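Local coordinates for cyclic nucleotide-binding domain (CNMP-BD) protein (PDB 3MDP) that probably binds a cyclic nucleotide through a double-stranded beta-helix domain and may act as a DNA-binding transcription regulator, at residues A[24-28]-A[114-118]; A[56-62]-A[97-103]. All coordinates share one frame; numbering follows the deposited sequence. Where two conformers were deposited one is given.

Contact 1. Residues A[24-28]-A[114-118]; sequences DIALI and RLREM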
loop_
_atom_site.group_PDB
_atom_site.type_symbol
_atom_site.label_atom_id
_atom_site.label_comp_id
_atom_site.label_asym_id
_atom_site.label_seq_id
_atom_site.Cartn_x
_atom_site.Cartn_y
_atom_site.Cartn_z
ATOM N N ASP A 24 3.173 -22.881 0.661
ATOM C CA ASP A 24 4.323 -22.308 -0.035
ATOM C C ASP A 24 4.985 -21.201 0.768
ATOM O O ASP A 24 6.206 -21.209 0.925
ATOM C CB ASP A 24 3.940 -21.809 -1.431
ATOM C CG ASP A 24 3.826 -22.949 -2.439
ATOM O OD1 ASP A 24 4.555 -23.959 -2.303
ATOM O OD2 ASP A 24 3.007 -22.849 -3.375
ATOM N N ILE A 25 4.195 -20.273 1.315
ATOM C CA ILE A 25 4.759 -19.178 2.121
ATOM C C ILE A 25 5.388 -19.728 3.406
ATOM O O ILE A 25 6.471 -19.290 3.788
ATOM C CB ILE A 25 3.708 -18.050 2.429
ATOM C CG1 ILE A 25 3.356 -17.315 1.147
ATOM C CG2 ILE A 25 4.244 -17.062 3.463
ATOM C CD1 ILE A 25 2.130 -16.425 1.239
ATOM N N ALA A 26 4.736 -20.700 4.047
ATOM C CA ALA A 26 5.292 -21.355 5.256
ATOM C C ALA A 26 6.695 -21.928 5.039
ATOM O O ALA A 26 7.595 -21.816 5.898
ATOM C CB ALA A 26 4.345 -22.460 5.760
ATOM N N LEU A 27 6.898 -22.504 3.858
ATOM C CA LEU A 27 8.149 -23.124 3.523
ATOM C C LEU A 27 9.303 -22.115 3.553
ATOM O O LEU A 27 10.431 -22.481 3.900
ATOM C CB LEU A 27 8.031 -23.761 2.130
ATOM C CG LEU A 27 8.977 -24.862 1.738
ATOM C CD1 LEU A 27 8.961 -26.025 2.760
ATOM C CD2 LEU A 27 8.563 -25.334 0.326
ATOM N N ILE A 28 9.019 -20.858 3.194
ATOM C CA ILE A 28 10.039 -19.800 3.176
ATOM C C ILE A 28 9.942 -18.863 4.405
ATOM O O ILE A 28 10.405 -17.719 4.392
ATOM C CB ILE A 28 9.972 -18.981 1.834
ATOM C CG1 ILE A 28 8.573 -18.321 1.665
ATOM C CG2 ILE A 28 10.382 -19.875 0.684
ATOM C CD1 ILE A 28 8.573 -17.075 0.855
ATOM N N ARG A 114 12.457 -14.565 -2.011
ATOM C CA ARG A 114 11.566 -15.628 -2.484
ATOM C C ARG A 114 10.189 -15.108 -2.814
ATOM O O ARG A 114 9.609 -15.497 -3.841
ATOM C CB ARG A 114 11.462 -16.775 -1.472
ATOM C CG ARG A 114 12.686 -17.610 -1.339
ATOM C CD ARG A 114 13.077 -18.233 -2.700
ATOM N NE ARG A 114 13.998 -19.350 -2.558
ATOM C CZ ARG A 114 14.731 -19.877 -3.549
ATOM N NH1 ARG A 114 14.679 -19.402 -4.784
ATOM N NH2 ARG A 114 15.521 -20.902 -3.293
ATOM N N LEU A 115 9.641 -14.213 -1.985
ATOM C CA LEU A 115 8.297 -13.679 -2.291
ATOM C C LEU A 115 8.301 -12.939 -3.609
ATOM O O LEU A 115 7.324 -12.981 -4.376
ATOM C CB LEU A 115 7.802 -12.727 -1.206
ATOM C CG LEU A 115 7.247 -13.313 0.075
ATOM C CD1 LEU A 115 6.883 -12.173 1.031
ATOM C CD2 LEU A 115 6.044 -14.247 -0.194
ATOM N N ARG A 116 9.375 -12.204 -3.846
ATOM C CA ARG A 116 9.514 -11.480 -5.108
ATOM C C ARG A 116 9.547 -12.435 -6.301
ATOM O O ARG A 116 8.876 -12.172 -7.301
ATOM C CB ARG A 116 10.727 -10.543 -5.086
ATOM C CG ARG A 116 10.498 -9.327 -4.197
ATOM C CD ARG A 116 11.567 -8.253 -4.312
ATOM N NE ARG A 116 12.896 -8.686 -3.867
ATOM C CZ ARG A 116 13.376 -8.620 -2.629
ATOM N NH1 ARG A 116 12.647 -8.164 -1.617
ATOM N NH2 ARG A 116 14.611 -9.051 -2.392
ATOM N N GLU A 117 10.267 -13.553 -6.191
ATOM C CA GLU A 117 10.352 -14.543 -7.289
ATOM C C GLU A 117 8.998 -15.125 -7.572
ATOM O O GLU A 117 8.576 -15.243 -8.733
ATOM C CB GLU A 117 11.257 -15.715 -6.937
ATOM C CG GLU A 117 12.709 -15.408 -7.023
ATOM C CD GLU A 117 13.584 -16.478 -6.394
ATOM O OE1 GLU A 117 13.123 -17.609 -6.096
ATOM O OE2 GLU A 117 14.765 -16.176 -6.172
HETATM N N MSE A 118 8.324 -15.489 -6.489
HETATM C CA MSE A 118 7.045 -16.165 -6.553
HETATM C C MSE A 118 6.007 -15.231 -7.118
HETATM O O MSE A 118 5.175 -15.644 -7.909
HETATM C CB MSE A 118 6.628 -16.652 -5.155
HETATM C CG MSE A 118 7.585 -17.703 -4.587
HETATM SE SE MSE A 118 7.527 -17.874 -2.643
HETATM C CE MSE A 118 5.725 -18.446 -2.485
#
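Ile-28 pushes the methyl CD1 into a hollow made by Arg-114, Leu-115 and Met-118, a selenomethionine, and Ile-28 as a whole provides the largest share of the contact between the end of helix 19-27 and helix 112-121. The latter helix follows the last beta strand of the cyclic nucleotide-binding domain, a double-stranded beta-helix. CD1 lies 3.7 Å from Met-118 SE and 3.9 Å from Leu-115 CD2, while the other branch of Ile-28, CG2, lies 3.8 Å from Arg-114 CG. In Ile-28, CG1 stands between its own N and carbonyl carbon (chi1 60°), which turns the CG1-CD1 branch toward the neighbouring helix. Replacing Ile-28 by an alanine would probably open a gap between Arg-114 CB, Leu-115 CD2 and Met-118 SE, leaving the selenomethionine chain freer to turn. Deeper in, the helices meet mainly through what they share: Ile-25 CG1 stays 4.3 Å from Leu-115 CD2, and both of these buried residues rest on Ile-110 of strand 105-111. Leu-115 also meets Leu-129 of helix 123-139, so the two helices share the floor laid by that strand.

The outer side illustrates how loosely such an interface can end. Met-118 bends at its last torsion (chi3 63°) and brings CE to 4.0 Å from Asp-24 CB. Arg-114 gives only its first carbons to Ile-28; beyond them the chain turns away and its guanidinium pairs with Glu-117 of the same helix. There NH1 of Arg-114 donates to the syn lone pair of Glu-117 OE1 at 2.7 Å, and the acceptor lies only 7° out of the guanidinium plane.

Contact 2. Residues A[56-62]-A[97-103]; sequences GGVELFY and SSARATK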
loop_
_atom_site.group_PDB
_atom_site.type_symbol
_atom_site.label_atom_id
_atom_site.label_comp_id
_atom_site.label_asym_id
_atom_site.label_seq_id
_atom_site.Cartn_x
_atom_site.Cartn_y
_atom_site.Cartn_z
ATOM N N GLY A 56 4.563 -8.832 21.146
ATOM C CA GLY A 56 5.382 -7.694 21.510
ATOM C C GLY A 56 5.031 -6.416 20.780
ATOM O O GLY A 56 3.858 -6.135 20.487
ATOM N N GLY A 57 6.051 -5.617 20.499
ATOM C CA GLY A 57 5.824 -4.285 19.974
ATOM C C GLY A 57 7.018 -3.895 19.132
ATOM O O GLY A 57 8.157 -4.194 19.485
ATOM N N VAL A 58 6.744 -3.192 18.040
ATOM C CA VAL A 58 7.778 -2.694 17.151
ATOM C C VAL A 58 7.553 -1.224 16.846
ATOM O O VAL A 58 6.414 -0.772 16.650
ATOM C CB VAL A 58 7.850 -3.514 15.851
ATOM C CG1 VAL A 58 8.583 -2.736 14.731
ATOM C CG2 VAL A 58 8.526 -4.865 16.115
ATOM N N GLU A 59 8.645 -0.471 16.850
ATOM C CA GLU A 59 8.618 0.912 16.396
ATOM C C GLU A 59 9.340 1.046 15.059
ATOM O O GLU A 59 10.452 0.530 14.876
ATOM C CB GLU A 59 9.251 1.829 17.440
ATOM C CG GLU A 59 8.273 2.232 18.534
ATOM C CD GLU A 59 8.809 3.311 19.449
ATOM O OE1 GLU A 59 9.918 3.831 19.177
ATOM O OE2 GLU A 59 8.118 3.637 20.436
ATOM N N LEU A 60 8.696 1.719 14.108
ATOM C CA LEU A 60 9.358 2.041 12.869
ATOM C C LEU A 60 9.819 3.462 13.052
ATOM O O LEU A 60 9.037 4.326 13.470
ATOM C CB LEU A 60 8.374 1.914 11.712
ATOM C CG LEU A 60 7.750 0.531 11.568
ATOM C CD1 LEU A 60 6.876 0.511 10.336
ATOM C CD2 LEU A 60 8.867 -0.595 11.529
ATOM N N PHE A 61 11.086 3.713 12.742
ATOM C CA PHE A 61 11.690 5.005 13.023
ATOM C C PHE A 61 12.803 5.373 12.049
ATOM O O PHE A 61 13.282 4.539 11.283
ATOM C CB PHE A 61 12.250 4.981 14.448
ATOM C CG PHE A 61 13.432 4.063 14.616
ATOM C CD1 PHE A 61 13.251 2.687 14.752
ATOM C CD2 PHE A 61 14.724 4.563 14.619
ATOM C CE1 PHE A 61 14.348 1.835 14.890
ATOM C CE2 PHE A 61 15.820 3.714 14.765
ATOM C CZ PHE A 61 15.634 2.362 14.900
ATOM N N TYR A 62 13.198 6.640 12.101
ATOM C CA TYR A 62 14.442 7.135 11.477
ATOM C C TYR A 62 15.554 7.335 12.518
ATOM O O TYR A 62 15.307 7.890 13.601
ATOM C CB TYR A 62 14.212 8.471 10.795
ATOM C CG TYR A 62 13.032 8.505 9.853
ATOM C CD1 TYR A 62 12.792 7.468 8.961
ATOM C CD2 TYR A 62 12.180 9.604 9.827
ATOM C CE1 TYR A 62 11.724 7.510 8.093
ATOM C CE2 TYR A 62 11.106 9.665 8.951
ATOM C CZ TYR A 62 10.886 8.618 8.089
ATOM O OH TYR A 62 9.830 8.686 7.223
ATOM N N SER A 97 12.351 2.766 6.554
ATOM C CA SER A 97 12.536 3.107 7.953
ATOM C C SER A 97 13.257 1.965 8.624
ATOM O O SER A 97 13.343 0.881 8.063
ATOM C CB SER A 97 11.166 3.374 8.598
ATOM O OG SER A 97 10.393 2.192 8.664
ATOM N N SER A 98 13.797 2.210 9.815
ATOM C CA SER A 98 14.320 1.157 10.643
ATOM C C SER A 98 13.196 0.622 11.523
ATOM O O SER A 98 12.160 1.276 11.669
ATOM C CB SER A 98 15.485 1.658 11.494
ATOM O OG SER A 98 16.528 2.167 10.669
ATOM N N ALA A 99 13.405 -0.581 12.073
ATOM C CA ALA A 99 12.484 -1.218 13.014
ATOM C C ALA A 99 13.206 -1.682 14.281
ATOM O O ALA A 99 14.263 -2.336 14.218
ATOM C CB ALA A 99 11.771 -2.389 12.368
ATOM N N ARG A 100 12.627 -1.355 15.433
ATOM C CA ARG A 100 13.166 -1.831 16.690
ATOM C C ARG A 100 12.082 -2.393 17.594
ATOM O O ARG A 100 10.919 -1.919 17.594
ATOM C CB ARG A 100 13.959 -0.735 17.398
ATOM C CG ARG A 100 13.162 0.481 17.843
ATOM C CD ARG A 100 14.052 1.495 18.510
ATOM N NE ARG A 100 13.354 2.770 18.576
ATOM C CZ ARG A 100 13.922 3.966 18.451
ATOM N NH1 ARG A 100 15.239 4.100 18.289
ATOM N NH2 ARG A 100 13.153 5.048 18.490
ATOM N N ALA A 101 12.483 -3.398 18.367
ATOM C CA ALA A 101 11.623 -4.035 19.343
ATOM C C ALA A 101 11.446 -3.110 20.552
ATOM O O ALA A 101 12.424 -2.599 21.107
ATOM C CB ALA A 101 12.207 -5.382 19.767
ATOM N N THR A 102 10.200 -2.887 20.967
ATOM C CA THR A 102 9.939 -2.085 22.176
ATOM C C THR A 102 9.548 -2.962 23.360
ATOM O O THR A 102 9.417 -2.471 24.474
ATOM C CB THR A 102 8.836 -1.061 21.921
ATOM O OG1 THR A 102 7.650 -1.755 21.551
ATOM C CG2 THR A 102 9.236 -0.146 20.785
ATOM N N LYS A 103 9.346 -4.250 23.096
ATOM C CA LYS A 103 9.106 -5.267 24.113
ATOM C C LYS A 103 9.691 -6.545 23.538
ATOM O O LYS A 103 10.146 -6.553 22.399
ATOM C CB LYS A 103 7.605 -5.518 24.401
ATOM C CG LYS A 103 6.627 -4.505 23.957
ATOM C CD LYS A 103 5.252 -4.809 24.578
ATOM C CE LYS A 103 4.171 -3.893 24.023
ATOM N NZ LYS A 103 2.964 -3.813 24.916
HETATM O O HOH W 1 16.536 4.899 10.129
#
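Phe-61 and Arg-100 meet face to face: the guanidinium lies flat on the ring, with Arg-100 CZ 3.8 Å from the ring centroid and the planes 10° apart, a stacked cation-pi pair. Ser-98 covers the opposite face, its CB 3.7 Å from the same centroid in a CH-pi contact, so the ring is held between two residues of one strand. Phe-61 reaches this place because CG stands over its own backbone (chi1 68°), leaning the ring toward strand 98-101. At the guanidinium edge Glu-59, modelled in two conformers, brings OE1 to 3.5 Å from Arg-100 NH2, a long and doubtful salt bridge.

The backbone sets these side chains on a common face. Glu-59 with Arg-100 and Phe-61 with Ser-98 are antiparallel hydrogen-bonded pairs, each with two N-H to O bonds; Glu-59 N to Arg-100 O, at 2.8 Å, is one. Beside these pairs, Thr-102 N donates to Gly-57 O from well above the carbonyl plane, while the buried Gly-57 N has no partner. On the other face Leu-60 CD2 presses on Ala-99 CB at 3.5 Å, and Ala-99 also meets Phe-84 of strand 83-84.

Further out, Ser-98 OG bonds to Glu-43 N and takes up a water, and strands 39-41 and 74-78 flank the pair. Leu-60 touches Arg-140, which with Thr-96 binds a succinate that probably came from crystallisation. The paired inner strands belong to the double-stranded beta-helix of the cyclic nucleotide-binding domain, and the succinate site may mark its ligand pocket.

How the contacts relate
From the N terminus the chain first forms helix 19-27, whose end, residues 24-28, waits for a partner 86 residues further on. The beta strands follow. Within them residues 56-62 pair with 97-103, so contact 2 closes a shorter loop of 34 residues, which holds strands 74-78 and 83-84. The chain then runs through strand 105-111 into helix 112-121, and contact 1 closes the larger loop around the smaller one; the two nest and do not cross. Contact 1 ties helix 19-27, which precedes the strands, to helix 112-121, which follows them, and contact 2 joins the inner strands of one sheet. Their centres lie about 24 Å apart, on opposite sides of the chain's centre.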